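Local coordinates for probable sulfate-binding lipoprotein SubI (Mycobacterium tuberculosis, PDB 6DDN) that probably binds sulfate outside the cell membrane and delivers it for uptake, at residues A[97-102]-A[115-120]; A[126-131]-A[264-269]; A[152-157]-A[230-235]; A[223-228]-A[248-253]. All coordinates share one frame; numbering follows the deposited sequence.

Interaction 1 (A[97-102]-A[115-120]); sequences GVADGK and IARLVK. With SO4 (sulfate ion), chain E.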
loop_
_atom_site.group_PDB
_atom_site.type_symbol
_atom_site.label_atom_id
_atom_site.label_comp_id
_atom_site.label_asym_id
_atom_site.label_seq_id
_atom_site.Cartn_x
_atom_site.Cartn_y
_atom_site.Cartn_z
ATOM N N GLY A 97 -4.397 -9.637 13.924
ATOM C CA GLY A 97 -3.450 -10.378 14.741
ATOM C C GLY A 97 -2.934 -9.569 15.913
ATOM O O GLY A 97 -2.995 -10.009 17.064
ATOM N N VAL A 98 -2.419 -8.368 15.638
ATOM C CA VAL A 98 -1.886 -7.530 16.708
ATOM C C VAL A 98 -3.000 -7.080 17.643
ATOM O O VAL A 98 -2.806 -6.987 18.862
ATOM C CB VAL A 98 -1.124 -6.330 16.122
ATOM C CG1 VAL A 98 -0.413 -5.568 17.230
ATOM C CG2 VAL A 98 -0.136 -6.791 15.062
ATOM N N ALA A 99 -4.183 -6.792 17.092
ATOM C CA ALA A 99 -5.313 -6.407 17.928
ATOM C C ALA A 99 -5.635 -7.477 18.957
ATOM O O ALA A 99 -6.093 -7.161 20.061
ATOM C CB ALA A 99 -6.540 -6.123 17.062
ATOM N N ASP A 100 -5.394 -8.743 18.624
ATOM C CA ASP A 100 -5.715 -9.816 19.552
ATOM C C ASP A 100 -4.492 -10.656 19.896
ATOM O O ASP A 100 -4.549 -11.890 19.849
ATOM C CB ASP A 100 -6.835 -10.686 18.984
ATOM C CG ASP A 100 -8.202 -10.041 19.130
ATOM O OD1 ASP A 100 -8.619 -9.792 20.282
ATOM O OD2 ASP A 100 -8.855 -9.779 18.097
ATOM N N GLY A 101 -3.387 -10.003 20.246
ATOM C CA GLY A 101 -2.292 -10.637 20.956
ATOM C C GLY A 101 -0.977 -10.719 20.213
ATOM O O GLY A 101 0.066 -10.891 20.859
ATOM N N LYS A 102 -0.976 -10.619 18.886
ATOM C CA LYS A 102 0.252 -10.833 18.130
ATOM C C LYS A 102 1.326 -9.847 18.577
ATOM O O LYS A 102 1.076 -8.633 18.597
ATOM C CB LYS A 102 0.006 -10.687 16.631
ATOM C CG LYS A 102 1.248 -10.801 15.768
ATOM C CD LYS A 102 0.873 -11.182 14.345
ATOM C CE LYS A 102 2.079 -11.673 13.566
ATOM N NZ LYS A 102 2.437 -10.733 12.469
ATOM N N ILE A 115 -4.890 0.794 10.996
ATOM C CA ILE A 115 -4.326 1.422 12.187
ATOM C C ILE A 115 -5.423 1.795 13.173
ATOM O O ILE A 115 -5.256 1.640 14.385
ATOM C CB ILE A 115 -3.482 2.653 11.796
ATOM C CG1 ILE A 115 -2.331 2.247 10.873
ATOM C CG2 ILE A 115 -2.936 3.336 13.034
ATOM C CD1 ILE A 115 -1.305 1.352 11.530
ATOM N N ALA A 116 -6.561 2.275 12.662
ATOM C CA ALA A 116 -7.668 2.666 13.528
ATOM C C ALA A 116 -8.198 1.491 14.338
ATOM O O ALA A 116 -8.622 1.675 15.486
ATOM C CB ALA A 116 -8.789 3.288 12.695
ATOM N N ARG A 117 -8.195 0.285 13.763
ATOM C CA ARG A 117 -8.610 -0.889 14.526
ATOM C C ARG A 117 -7.738 -1.070 15.762
ATOM O O ARG A 117 -8.243 -1.383 16.846
ATOM C CB ARG A 117 -8.560 -2.140 13.647
ATOM C CG ARG A 117 -8.872 -3.428 14.405
ATOM C CD ARG A 117 -8.595 -4.673 13.574
ATOM N NE ARG A 117 -9.536 -4.824 12.468
ATOM C CZ ARG A 117 -9.266 -4.497 11.208
ATOM N NH1 ARG A 117 -10.182 -4.668 10.265
ATOM N NH2 ARG A 117 -8.079 -3.999 10.890
ATOM N N LEU A 118 -6.427 -0.863 15.619
ATOM C CA LEU A 118 -5.532 -0.976 16.766
ATOM C C LEU A 118 -5.740 0.162 17.755
ATOM O O LEU A 118 -5.570 -0.032 18.964
ATOM C CB LEU A 118 -4.080 -1.011 16.297
ATOM C CG LEU A 118 -3.727 -2.182 15.385
ATOM C CD1 LEU A 118 -2.236 -2.374 15.372
ATOM C CD2 LEU A 118 -4.418 -3.450 15.849
ATOM N N VAL A 119 -6.097 1.351 17.268
ATOM C CA VAL A 119 -6.410 2.453 18.171
ATOM C C VAL A 119 -7.679 2.144 18.956
ATOM O O VAL A 119 -7.742 2.345 20.174
ATOM C CB VAL A 119 -6.537 3.772 17.388
ATOM C CG1 VAL A 119 -6.731 4.935 18.342
ATOM C CG2 VAL A 119 -5.311 3.996 16.525
ATOM N N LYS A 120 -8.705 1.638 18.265
ATOM C CA LYS A 120 -9.932 1.214 18.925
ATOM C C LYS A 120 -9.680 0.146 19.981
ATOM O O LYS A 120 -10.480 0.009 20.913
ATOM C CB LYS A 120 -10.925 0.689 17.885
ATOM C CG LYS A 120 -12.382 0.989 18.187
ATOM C CD LYS A 120 -12.804 2.337 17.622
ATOM C CE LYS A 120 -14.286 2.594 17.861
ATOM N NZ LYS A 120 -14.656 2.473 19.299
HETATM S S SO4 E . -12.817 -6.689 12.112
HETATM O O1 SO4 E . -12.115 -7.025 13.346
HETATM O O2 SO4 E . -12.261 -7.467 11.008
HETATM O O3 SO4 E . -14.236 -6.999 12.254
HETATM O O4 SO4 E . -12.661 -5.265 11.833
#
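A99 and L118 are the residues whose backbones come nearest, with 5.6 Å between A99 CA and L118 CA. Residues 97-99 are the end of helix 91-99, and 115-120 belong to helix 113-120. The first helix closes in a Schellman motif. K102 N bonds to G97 O, and a weak bond runs from G101 N to V98 O. G101 is the C-prime residue, with a positive phi (116°) that suits glycine. Strand 106-108 comes next in the chain.

L118 does most of the touching. Its two methyls divide the work. CD2 reaches the helix end, where L118 CD2 lies 3.6 Å from A99 CB and equally near the A99 backbone N. The other branch meets V98, with L118 CD1 4.1 Å from V98 CG1. The V98 and L118 side chains cross at about a right angle. L118 also rests on V107 of strand 106-108, so it is buried between helix and sheet.

R117 borders the contact. Its CD passes 4.3 Å from A99 CB. The chain leaves with CG anti to the backbone N (chi1 175°) and bends at chi3 (-69°). A sulfate ion lies at the edge of the guanidinium, in its plane. R117 NH1 donates to O4 of the sulfate at 3.0 Å, and NE donates to the same oxygen. R96 NE also binds this sulfate, and D114 forms a salt bridge with R117 NH2.

The two helices are thus joined by apolar contacts, with the charged group at the border. The sulfate probably comes from the crystallisation liquor, so its site need not be the transport site.

Interaction 2 (A[126-131]-A[264-269]); sequences KDWDAD and PLAVVA
W128 packs against P264 and A266 of the strand segment. Its CB stands over A266, with W128 CB 3.8 Å from A266 CB. The far end of the six-membered ring reaches the proline, where W128 CZ3 is 3.7 Å from P264 CB. Between these points the ring passes the backbone, and W128 CE3 is 4.0 Å from L265 O.

The conformation of W128 explains this reach. Its CG sits between the backbone N and the carbonyl carbon (chi1 75°), and chi2 of -87° turns the ring plane across the CA-CB-CG plane. The W128 and P264 side chains run alongside each other in the same direction. The strand atoms approach the indole obliquely. One ring face is covered from within the loop, by D129 CB, 3.6 Å above the plane and over its centre.

On the strand, P264 and A266 direct their CB atoms toward the tryptophan. L265 between them points its CB away, and its side chain packs on R281 and Q284 of helix 274-284. The methyl of A266 also touches the ring, with A266 CB 4.1 Å from W128 CE3.

I115 and V119 of helix 113-120 also touch W128. P264 and A266 make backbone hydrogen bonds to F109 and V107. Here W128 sits between helix 113-120 and strand 257-267, consistent with the alpha/beta lobe of a periplasmic binding protein.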
loop_
_atom_site.group_PDB
_atom_site.type_symbol
_atom_site.label_atom_id
_atom_site.label_comp_id
_atom_site.label_asym_id
_atom_site.label_seq_id
_atom_site.Cartn_x
_atom_site.Cartn_y
_atom_site.Cartn_z
ATOM N N LYS A 126 -3.490 7.265 20.171
ATOM C CA LYS A 126 -4.212 8.098 19.213
ATOM C C LYS A 126 -3.351 9.218 18.636
ATOM O O LYS A 126 -3.711 9.788 17.597
ATOM C CB LYS A 126 -5.458 8.682 19.875
ATOM C CG LYS A 126 -6.042 7.801 20.974
ATOM C CD LYS A 126 -6.747 8.637 22.030
ATOM C CE LYS A 126 -7.277 7.765 23.153
ATOM N NZ LYS A 126 -6.214 6.892 23.730
ATOM N N ASP A 127 -2.217 9.529 19.270
ATOM C CA ASP A 127 -1.308 10.585 18.827
ATOM C C ASP A 127 -0.628 10.261 17.501
ATOM O O ASP A 127 0.179 11.049 17.005
ATOM C CB ASP A 127 -0.222 10.842 19.881
ATOM C CG ASP A 127 0.782 9.683 20.007
ATOM O OD1 ASP A 127 1.616 9.735 20.932
ATOM O OD2 ASP A 127 0.738 8.711 19.218
ATOM N N TRP A 128 -0.912 9.080 16.958
ATOM C CA TRP A 128 -0.079 8.519 15.904
ATOM C C TRP A 128 -0.171 9.301 14.601
ATOM O O TRP A 128 0.719 9.170 13.753
ATOM C CB TRP A 128 -0.470 7.058 15.682
ATOM C CG TRP A 128 -1.744 6.930 14.946
ATOM C CD1 TRP A 128 -3.004 6.908 15.471
ATOM C CD2 TRP A 128 -1.895 6.827 13.531
ATOM N NE1 TRP A 128 -3.932 6.788 14.463
ATOM C CE2 TRP A 128 -3.274 6.738 13.262
ATOM C CE3 TRP A 128 -0.994 6.800 12.463
ATOM C CZ2 TRP A 128 -3.772 6.621 11.969
ATOM C CZ3 TRP A 128 -1.489 6.685 11.182
ATOM C CH2 TRP A 128 -2.865 6.596 10.944
ATOM N N ASP A 129 -1.214 10.118 14.421
ATOM C CA ASP A 129 -1.384 10.881 13.192
ATOM C C ASP A 129 -1.621 12.368 13.436
ATOM O O ASP A 129 -1.982 13.086 12.495
ATOM C CB ASP A 129 -2.529 10.300 12.356
ATOM C CG ASP A 129 -3.890 10.619 12.930
ATOM O OD1 ASP A 129 -4.005 10.751 14.166
ATOM O OD2 ASP A 129 -4.850 10.731 12.143
ATOM N N ALA A 130 -1.441 12.850 14.669
ATOM C CA ALA A 130 -1.484 14.282 14.939
ATOM C C ALA A 130 -0.233 14.998 14.450
ATOM O O ALA A 130 -0.207 16.234 14.433
ATOM C CB ALA A 130 -1.676 14.538 16.436
ATOM N N ASP A 131 0.788 14.246 14.058
ATOM C CA ASP A 131 1.989 14.794 13.455
ATOM C C ASP A 131 1.666 15.403 12.095
ATOM O O ASP A 131 0.753 14.957 11.393
ATOM C CB ASP A 131 3.031 13.681 13.311
ATOM C CG ASP A 131 4.439 14.202 13.121
ATOM O OD1 ASP A 131 5.388 13.430 13.379
ATOM O OD2 ASP A 131 4.605 15.366 12.705
ATOM N N PRO A 264 0.207 3.941 6.247
ATOM C CA PRO A 264 0.501 4.473 7.581
ATOM C C PRO A 264 1.467 3.599 8.371
ATOM O O PRO A 264 1.599 2.392 8.154
ATOM C CB PRO A 264 -0.875 4.504 8.256
ATOM C CG PRO A 264 -1.647 3.429 7.567
ATOM C CD PRO A 264 -1.164 3.413 6.145
ATOM N N LEU A 265 2.139 4.251 9.321
ATOM C CA LEU A 265 3.067 3.611 10.241
ATOM C C LEU A 265 2.856 4.200 11.626
ATOM O O LEU A 265 2.714 5.416 11.774
ATOM C CB LEU A 265 4.524 3.810 9.802
ATOM C CG LEU A 265 5.627 3.531 10.827
ATOM C CD1 LEU A 265 5.974 2.050 10.872
ATOM C CD2 LEU A 265 6.862 4.364 10.515
ATOM N N ALA A 266 2.838 3.337 12.638
ATOM C CA ALA A 266 2.621 3.785 14.005
ATOM C C ALA A 266 3.361 2.867 14.963
ATOM O O ALA A 266 3.579 1.686 14.676
ATOM C CB ALA A 266 1.130 3.822 14.355
ATOM N N VAL A 267 3.748 3.424 16.101
ATOM C CA VAL A 267 4.354 2.641 17.170
ATOM C C VAL A 267 3.250 1.942 17.951
ATOM O O VAL A 267 2.190 2.524 18.213
ATOM C CB VAL A 267 5.210 3.547 18.076
ATOM C CG1 VAL A 267 5.352 2.951 19.466
ATOM C CG2 VAL A 267 6.576 3.780 17.451
ATOM N N VAL A 268 3.482 0.683 18.307
ATOM C CA VAL A 268 2.521 -0.073 19.104
ATOM C C VAL A 268 2.641 0.375 20.556
ATOM O O VAL A 268 3.725 0.316 21.146
ATOM C CB VAL A 268 2.751 -1.583 18.965
ATOM C CG1 VAL A 268 2.132 -2.325 20.141
ATOM C CG2 VAL A 268 2.176 -2.084 17.652
ATOM N N ALA A 269 1.524 0.824 21.133
ATOM C CA ALA A 269 1.556 1.368 22.487
ATOM C C ALA A 269 1.885 0.303 23.524
ATOM O O ALA A 269 2.554 0.598 24.520
ATOM C CB ALA A 269 0.220 2.034 22.813
#

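Interaction 3 (A[152-157]-A[230-235]); sequences KNIRDW and GDVLIS. With SO4 (sulfate ion), chain G.
A bend at chi4 (-52°) ends the otherwise extended side chain of K152, which crosses the carboxylate of D231. In both residues CG lies anti to the carbonyl carbon, which sets K152 CD and CE against the carboxylate. The lysine meets the acid through these methylene groups, with K152 CE 3.2 Å from D231 OD2. The charged ends are farther apart: K152 NZ is 4.3 Å from D231 OD2, too long for a salt bridge. A further sulfate ion lies beside the K152 side chain, so D231 is at most a secondary partner. D231 OD1 is held by E166 N.

Two apolar pairs follow along the strand. I154 CG2 faces V232 CG2 at 4.5 Å, a loose fit. The W157 indole presents its edge to I234, with W157 CZ3 3.9 Å from I234 CD1. V232 and I234 both point their CB atoms toward the loop, while L233 between them takes no part, so the loop packs on one side of the strand. This loop links strand 138-147 to strand 167-168. Strand 232-236 pairs with both in the mixed sheet, antiparallel with 138-147 and parallel with 167-168.

Inside the loop, R155 NE donates to N153 OD1 at 3.2 Å. The bond is nearly straight (174°) and lies close to the guanidinium plane. W157 has polar partners at two points. Its NE1 bonds to Q257 O, and its backbone N donates to O2 of a sulfate at 2.8 Å. Q257 N binds the same ion, which probably came from the crystallisation liquor.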
loop_
_atom_site.group_PDB
_atom_site.type_symbol
_atom_site.label_atom_id
_atom_site.label_comp_id
_atom_site.label_asym_id
_atom_site.label_seq_id
_atom_site.Cartn_x
_atom_site.Cartn_y
_atom_site.Cartn_z
ATOM N N LYS A 152 -1.885 -7.232 -24.626
ATOM C CA LYS A 152 -3.291 -6.919 -24.819
ATOM C C LYS A 152 -3.569 -5.423 -24.795
ATOM O O LYS A 152 -4.735 -5.021 -24.843
ATOM C CB LYS A 152 -4.131 -7.637 -23.766
ATOM C CG LYS A 152 -4.260 -9.119 -24.047
ATOM C CD LYS A 152 -4.643 -9.901 -22.814
ATOM C CE LYS A 152 -4.672 -11.382 -23.126
ATOM N NZ LYS A 152 -5.520 -11.677 -24.317
ATOM N N ASN A 153 -2.525 -4.595 -24.721
ATOM C CA ASN A 153 -2.642 -3.147 -24.879
ATOM C C ASN A 153 -3.599 -2.555 -23.841
ATOM O O ASN A 153 -4.629 -1.959 -24.165
ATOM C CB ASN A 153 -3.079 -2.799 -26.307
ATOM C CG ASN A 153 -2.997 -1.317 -26.599
ATOM O OD1 ASN A 153 -2.053 -0.643 -26.187
ATOM N ND2 ASN A 153 -3.988 -0.801 -27.316
ATOM N N ILE A 154 -3.240 -2.741 -22.576
ATOM C CA ILE A 154 -4.012 -2.203 -21.462
ATOM C C ILE A 154 -3.441 -0.839 -21.099
ATOM O O ILE A 154 -2.262 -0.726 -20.745
ATOM C CB ILE A 154 -3.985 -3.154 -20.255
ATOM C CG1 ILE A 154 -4.283 -4.588 -20.697
ATOM C CG2 ILE A 154 -4.974 -2.701 -19.199
ATOM C CD1 ILE A 154 -5.711 -4.799 -21.155
ATOM N N ARG A 155 -4.274 0.200 -21.191
ATOM C CA ARG A 155 -3.836 1.564 -20.910
ATOM C C ARG A 155 -4.746 2.342 -19.969
ATOM O O ARG A 155 -4.304 3.369 -19.437
ATOM C CB ARG A 155 -3.695 2.370 -22.213
ATOM C CG ARG A 155 -2.857 1.712 -23.299
ATOM C CD ARG A 155 -1.368 1.954 -23.108
ATOM N NE ARG A 155 -0.572 1.048 -23.934
ATOM C CZ ARG A 155 0.724 0.807 -23.756
ATOM N NH1 ARG A 155 1.387 1.405 -22.775
ATOM N NH2 ARG A 155 1.359 -0.034 -24.561
ATOM N N ASP A 156 -5.985 1.911 -19.744
ATOM C CA ASP A 156 -6.909 2.709 -18.949
ATOM C C ASP A 156 -7.953 1.800 -18.312
ATOM O O ASP A 156 -8.012 0.599 -18.586
ATOM C CB ASP A 156 -7.540 3.824 -19.800
ATOM C CG ASP A 156 -8.492 3.305 -20.870
ATOM O OD1 ASP A 156 -9.015 4.145 -21.631
ATOM O OD2 ASP A 156 -8.725 2.084 -20.969
ATOM N N TRP A 157 -8.784 2.398 -17.454
ATOM C CA TRP A 157 -9.741 1.612 -16.683
ATOM C C TRP A 157 -10.780 0.943 -17.571
ATOM O O TRP A 157 -11.251 -0.154 -17.253
ATOM C CB TRP A 157 -10.421 2.494 -15.638
ATOM C CG TRP A 157 -9.527 2.801 -14.483
ATOM C CD1 TRP A 157 -8.975 4.006 -14.173
ATOM C CD2 TRP A 157 -9.063 1.882 -13.490
ATOM N NE1 TRP A 157 -8.200 3.900 -13.047
ATOM C CE2 TRP A 157 -8.237 2.604 -12.608
ATOM C CE3 TRP A 157 -9.267 0.518 -13.259
ATOM C CZ2 TRP A 157 -7.616 2.010 -11.513
ATOM C CZ3 TRP A 157 -8.651 -0.071 -12.169
ATOM C CH2 TRP A 157 -7.834 0.675 -11.310
ATOM N N GLY A 230 -4.608 -14.450 -15.056
ATOM C CA GLY A 230 -5.084 -13.100 -15.276
ATOM C C GLY A 230 -4.255 -12.332 -16.293
ATOM O O GLY A 230 -3.081 -12.608 -16.528
ATOM N N ASP A 231 -4.898 -11.333 -16.899
ATOM C CA ASP A 231 -4.270 -10.497 -17.915
ATOM C C ASP A 231 -3.735 -9.182 -17.372
ATOM O O ASP A 231 -2.789 -8.628 -17.941
ATOM C CB ASP A 231 -5.263 -10.202 -19.042
ATOM C CG ASP A 231 -5.902 -11.458 -19.590
ATOM O OD1 ASP A 231 -7.141 -11.589 -19.494
ATOM O OD2 ASP A 231 -5.161 -12.319 -20.107
ATOM N N VAL A 232 -4.312 -8.665 -16.291
ATOM C CA VAL A 232 -3.854 -7.427 -15.675
ATOM C C VAL A 232 -4.032 -7.551 -14.169
ATOM O O VAL A 232 -5.088 -7.982 -13.695
ATOM C CB VAL A 232 -4.610 -6.198 -16.220
ATOM C CG1 VAL A 232 -6.108 -6.458 -16.234
ATOM C CG2 VAL A 232 -4.280 -4.955 -15.403
ATOM N N LEU A 233 -2.993 -7.196 -13.422
ATOM C CA LEU A 233 -3.012 -7.231 -11.967
ATOM C C LEU A 233 -2.984 -5.801 -11.446
ATOM O O LEU A 233 -2.018 -5.067 -11.686
ATOM C CB LEU A 233 -1.823 -8.027 -11.425
ATOM C CG LEU A 233 -1.357 -7.691 -10.006
ATOM C CD1 LEU A 233 -2.305 -8.283 -8.978
ATOM C CD2 LEU A 233 0.067 -8.173 -9.774
ATOM N N ILE A 234 -4.044 -5.403 -10.749
ATOM C CA ILE A 234 -4.063 -4.108 -10.080
ATOM C C ILE A 234 -3.226 -4.212 -8.815
ATOM O O ILE A 234 -3.444 -5.101 -7.985
ATOM C CB ILE A 234 -5.502 -3.673 -9.765
ATOM C CG1 ILE A 234 -6.453 -4.102 -10.882
ATOM C CG2 ILE A 234 -5.569 -2.174 -9.584
ATOM C CD1 ILE A 234 -7.860 -3.564 -10.715
ATOM N N SER A 235 -2.258 -3.311 -8.666
ATOM C CA SER A 235 -1.262 -3.460 -7.613
ATOM C C SER A 235 -0.656 -2.101 -7.297
ATOM O O SER A 235 -0.924 -1.104 -7.972
ATOM C CB SER A 235 -0.176 -4.456 -8.029
ATOM O OG SER A 235 0.749 -4.673 -6.979
HETATM S S SO4 G . -8.997 6.526 -16.846
HETATM O O1 SO4 G . -8.528 6.525 -15.468
HETATM O O2 SO4 G . -8.677 5.240 -17.447
HETATM O O3 SO4 G . -10.442 6.728 -16.882
HETATM O O4 SO4 G . -8.329 7.601 -17.574
#

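Interaction 4 (A[223-228]-A[248-253]); sequences DVFVQG and KPVQHV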
loop_
_atom_site.group_PDB
_atom_site.type_symbol
_atom_site.label_atom_id
_atom_site.label_comp_id
_atom_site.label_asym_id
_atom_site.label_seq_id
_atom_site.Cartn_x
_atom_site.Cartn_y
_atom_site.Cartn_z
ATOM N N ASP A 223 1.809 -13.148 -6.849
ATOM C CA ASP A 223 2.311 -14.499 -7.070
ATOM C C ASP A 223 1.488 -15.230 -8.125
ATOM O O ASP A 223 2.030 -15.733 -9.116
ATOM C CB ASP A 223 2.307 -15.277 -5.754
ATOM C CG ASP A 223 3.283 -14.712 -4.738
ATOM O OD1 ASP A 223 4.177 -13.935 -5.138
ATOM O OD2 ASP A 223 3.158 -15.046 -3.538
ATOM N N VAL A 224 0.168 -15.294 -7.929
ATOM C CA VAL A 224 -0.680 -16.026 -8.864
ATOM C C VAL A 224 -0.685 -15.356 -10.232
ATOM O O VAL A 224 -0.901 -16.021 -11.252
ATOM C CB VAL A 224 -2.103 -16.176 -8.294
ATOM C CG1 VAL A 224 -2.914 -14.906 -8.504
ATOM C CG2 VAL A 224 -2.800 -17.376 -8.925
ATOM N N PHE A 225 -0.438 -14.046 -10.289
ATOM C CA PHE A 225 -0.344 -13.386 -11.586
ATOM C C PHE A 225 0.953 -13.757 -12.292
ATOM O O PHE A 225 0.965 -13.968 -13.511
ATOM C CB PHE A 225 -0.456 -11.870 -11.426
ATOM C CG PHE A 225 -0.359 -11.119 -12.724
ATOM C CD1 PHE A 225 -1.483 -10.924 -13.511
ATOM C CD2 PHE A 225 0.856 -10.615 -13.161
ATOM C CE1 PHE A 225 -1.396 -10.241 -14.707
ATOM C CE2 PHE A 225 0.950 -9.933 -14.356
ATOM C CZ PHE A 225 -0.177 -9.745 -15.130
ATOM N N VAL A 226 2.054 -13.837 -11.541
ATOM C CA VAL A 226 3.336 -14.213 -12.130
ATOM C C VAL A 226 3.269 -15.630 -12.687
ATOM O O VAL A 226 3.782 -15.907 -13.778
ATOM C CB VAL A 226 4.464 -14.059 -11.091
ATOM C CG1 VAL A 226 5.603 -15.022 -11.384
ATOM C CG2 VAL A 226 4.970 -12.622 -11.068
ATOM N N GLN A 227 2.620 -16.542 -11.960
ATOM C CA GLN A 227 2.493 -17.911 -12.445
ATOM C C GLN A 227 1.621 -18.020 -13.690
ATOM O O GLN A 227 1.688 -19.043 -14.375
ATOM C CB GLN A 227 1.944 -18.825 -11.347
ATOM C CG GLN A 227 3.023 -19.437 -10.458
ATOM C CD GLN A 227 3.608 -20.723 -11.033
ATOM O OE1 GLN A 227 3.368 -21.811 -10.507
ATOM N NE2 GLN A 227 4.393 -20.601 -12.103
ATOM N N GLY A 228 0.821 -17.006 -14.007
ATOM C CA GLY A 228 0.152 -16.977 -15.293
ATOM C C GLY A 228 -1.345 -16.743 -15.266
ATOM O O GLY A 228 -2.004 -16.841 -16.306
ATOM N N LYS A 248 11.068 -10.773 -13.286
ATOM C CA LYS A 248 9.830 -11.378 -13.755
ATOM C C LYS A 248 9.319 -10.635 -14.989
ATOM O O LYS A 248 9.318 -9.401 -15.017
ATOM C CB LYS A 248 8.772 -11.365 -12.655
ATOM C CG LYS A 248 9.047 -12.350 -11.523
ATOM C CD LYS A 248 9.783 -13.589 -12.023
ATOM C CE LYS A 248 9.737 -14.725 -11.010
ATOM N NZ LYS A 248 8.959 -15.892 -11.514
ATOM N N PRO A 249 8.882 -11.359 -16.020
ATOM C CA PRO A 249 8.533 -10.726 -17.309
ATOM C C PRO A 249 7.202 -9.987 -17.257
ATOM O O PRO A 249 6.179 -10.399 -17.816
ATOM C CB PRO A 249 8.511 -11.924 -18.263
ATOM C CG PRO A 249 8.049 -13.048 -17.408
ATOM C CD PRO A 249 8.639 -12.811 -16.037
ATOM N N VAL A 250 7.209 -8.850 -16.560
ATOM C CA VAL A 250 6.042 -7.985 -16.449
ATOM C C VAL A 250 6.495 -6.537 -16.584
ATOM O O VAL A 250 7.674 -6.213 -16.433
ATOM C CB VAL A 250 5.291 -8.182 -15.113
ATOM C CG1 VAL A 250 4.669 -9.571 -15.041
ATOM C CG2 VAL A 250 6.231 -7.953 -13.944
ATOM N N GLN A 251 5.537 -5.666 -16.895
ATOM C CA GLN A 251 5.725 -4.226 -16.803
ATOM C C GLN A 251 4.445 -3.626 -16.236
ATOM O O GLN A 251 3.510 -4.347 -15.873
ATOM C CB GLN A 251 6.103 -3.613 -18.157
ATOM C CG GLN A 251 5.512 -4.313 -19.364
ATOM C CD GLN A 251 6.212 -3.931 -20.654
ATOM O OE1 GLN A 251 7.337 -4.360 -20.912
ATOM N NE2 GLN A 251 5.551 -3.115 -21.468
ATOM N N HIS A 252 4.397 -2.299 -16.140
ATOM C CA HIS A 252 3.222 -1.655 -15.576
ATOM C C HIS A 252 2.918 -0.348 -16.291
ATOM O O HIS A 252 3.827 0.391 -16.680
ATOM C CB HIS A 252 3.380 -1.405 -14.067
ATOM C CG HIS A 252 4.411 -0.378 -13.720
ATOM N ND1 HIS A 252 5.757 -0.669 -13.645
ATOM C CD2 HIS A 252 4.294 0.937 -13.416
ATOM C CE1 HIS A 252 6.423 0.424 -13.315
ATOM N NE2 HIS A 252 5.559 1.412 -13.171
ATOM N N VAL A 253 1.625 -0.085 -16.468
ATOM C CA VAL A 253 1.115 1.176 -16.987
ATOM C C VAL A 253 0.158 1.745 -15.952
ATOM O O VAL A 253 -0.731 1.035 -15.467
ATOM C CB VAL A 253 0.399 1.000 -18.339
ATOM C CG1 VAL A 253 0.316 2.329 -19.077
ATOM C CG2 VAL A 253 1.098 -0.052 -19.185
#
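The F225 ring turns its edge to V250, and V250 CG1 lies near the ring plane, 3.8 Å from F225 CE2. The side chains run antiparallel past one another. R147 makes a cation-pi contact with the same ring, and its NH2 also bonds to F225 O. F225 reaches inward because its CG is anti to the backbone N (chi1 180°).

Nearer the surface, the K248 chain runs roughly perpendicular to V226. V226 CG1 is 3.5 Å from K248 NZ, and V226 CG2 is 4.1 Å from K248 CG. Bends at chi2 and chi4 carry the K248 chain over both methyls of the valine.

Here the end of helix 218-227 packs against the start of strand 250-253, a helix-on-sheet contact in this alpha/beta fold. Both V145 of the neighbouring strand 138-147 and T243 of helix 237-245 touch V250. The helix stops at G228 in a Schellman motif, with two weak bonds back from G228 N to V224 O and F225 O. P249 centres an inverse gamma turn, closed by V250 N to K248 O at 2.7 Å.

Overall arrangement
The four contacts form two pairs on opposite sides of the chain's centre. Interactions 1 and 2 have centres 13 Å apart and touch through helix 113-120, where I115 also packs on P264. Interactions 3 and 4 have centres 11 Å apart and touch through F225, which packs on residues 230-233. Between the pairs the centres are 32 to 35 Å apart. Along the chain, interaction 1 closes before the others open. Interactions 3 and 4 cross each other, and both are nested inside the loop closed by interaction 2. Interactions 2, 3 and 4 reach the same mixed sheet. This separation is consistent with the two-lobed build of periplasmic solute-binding proteins.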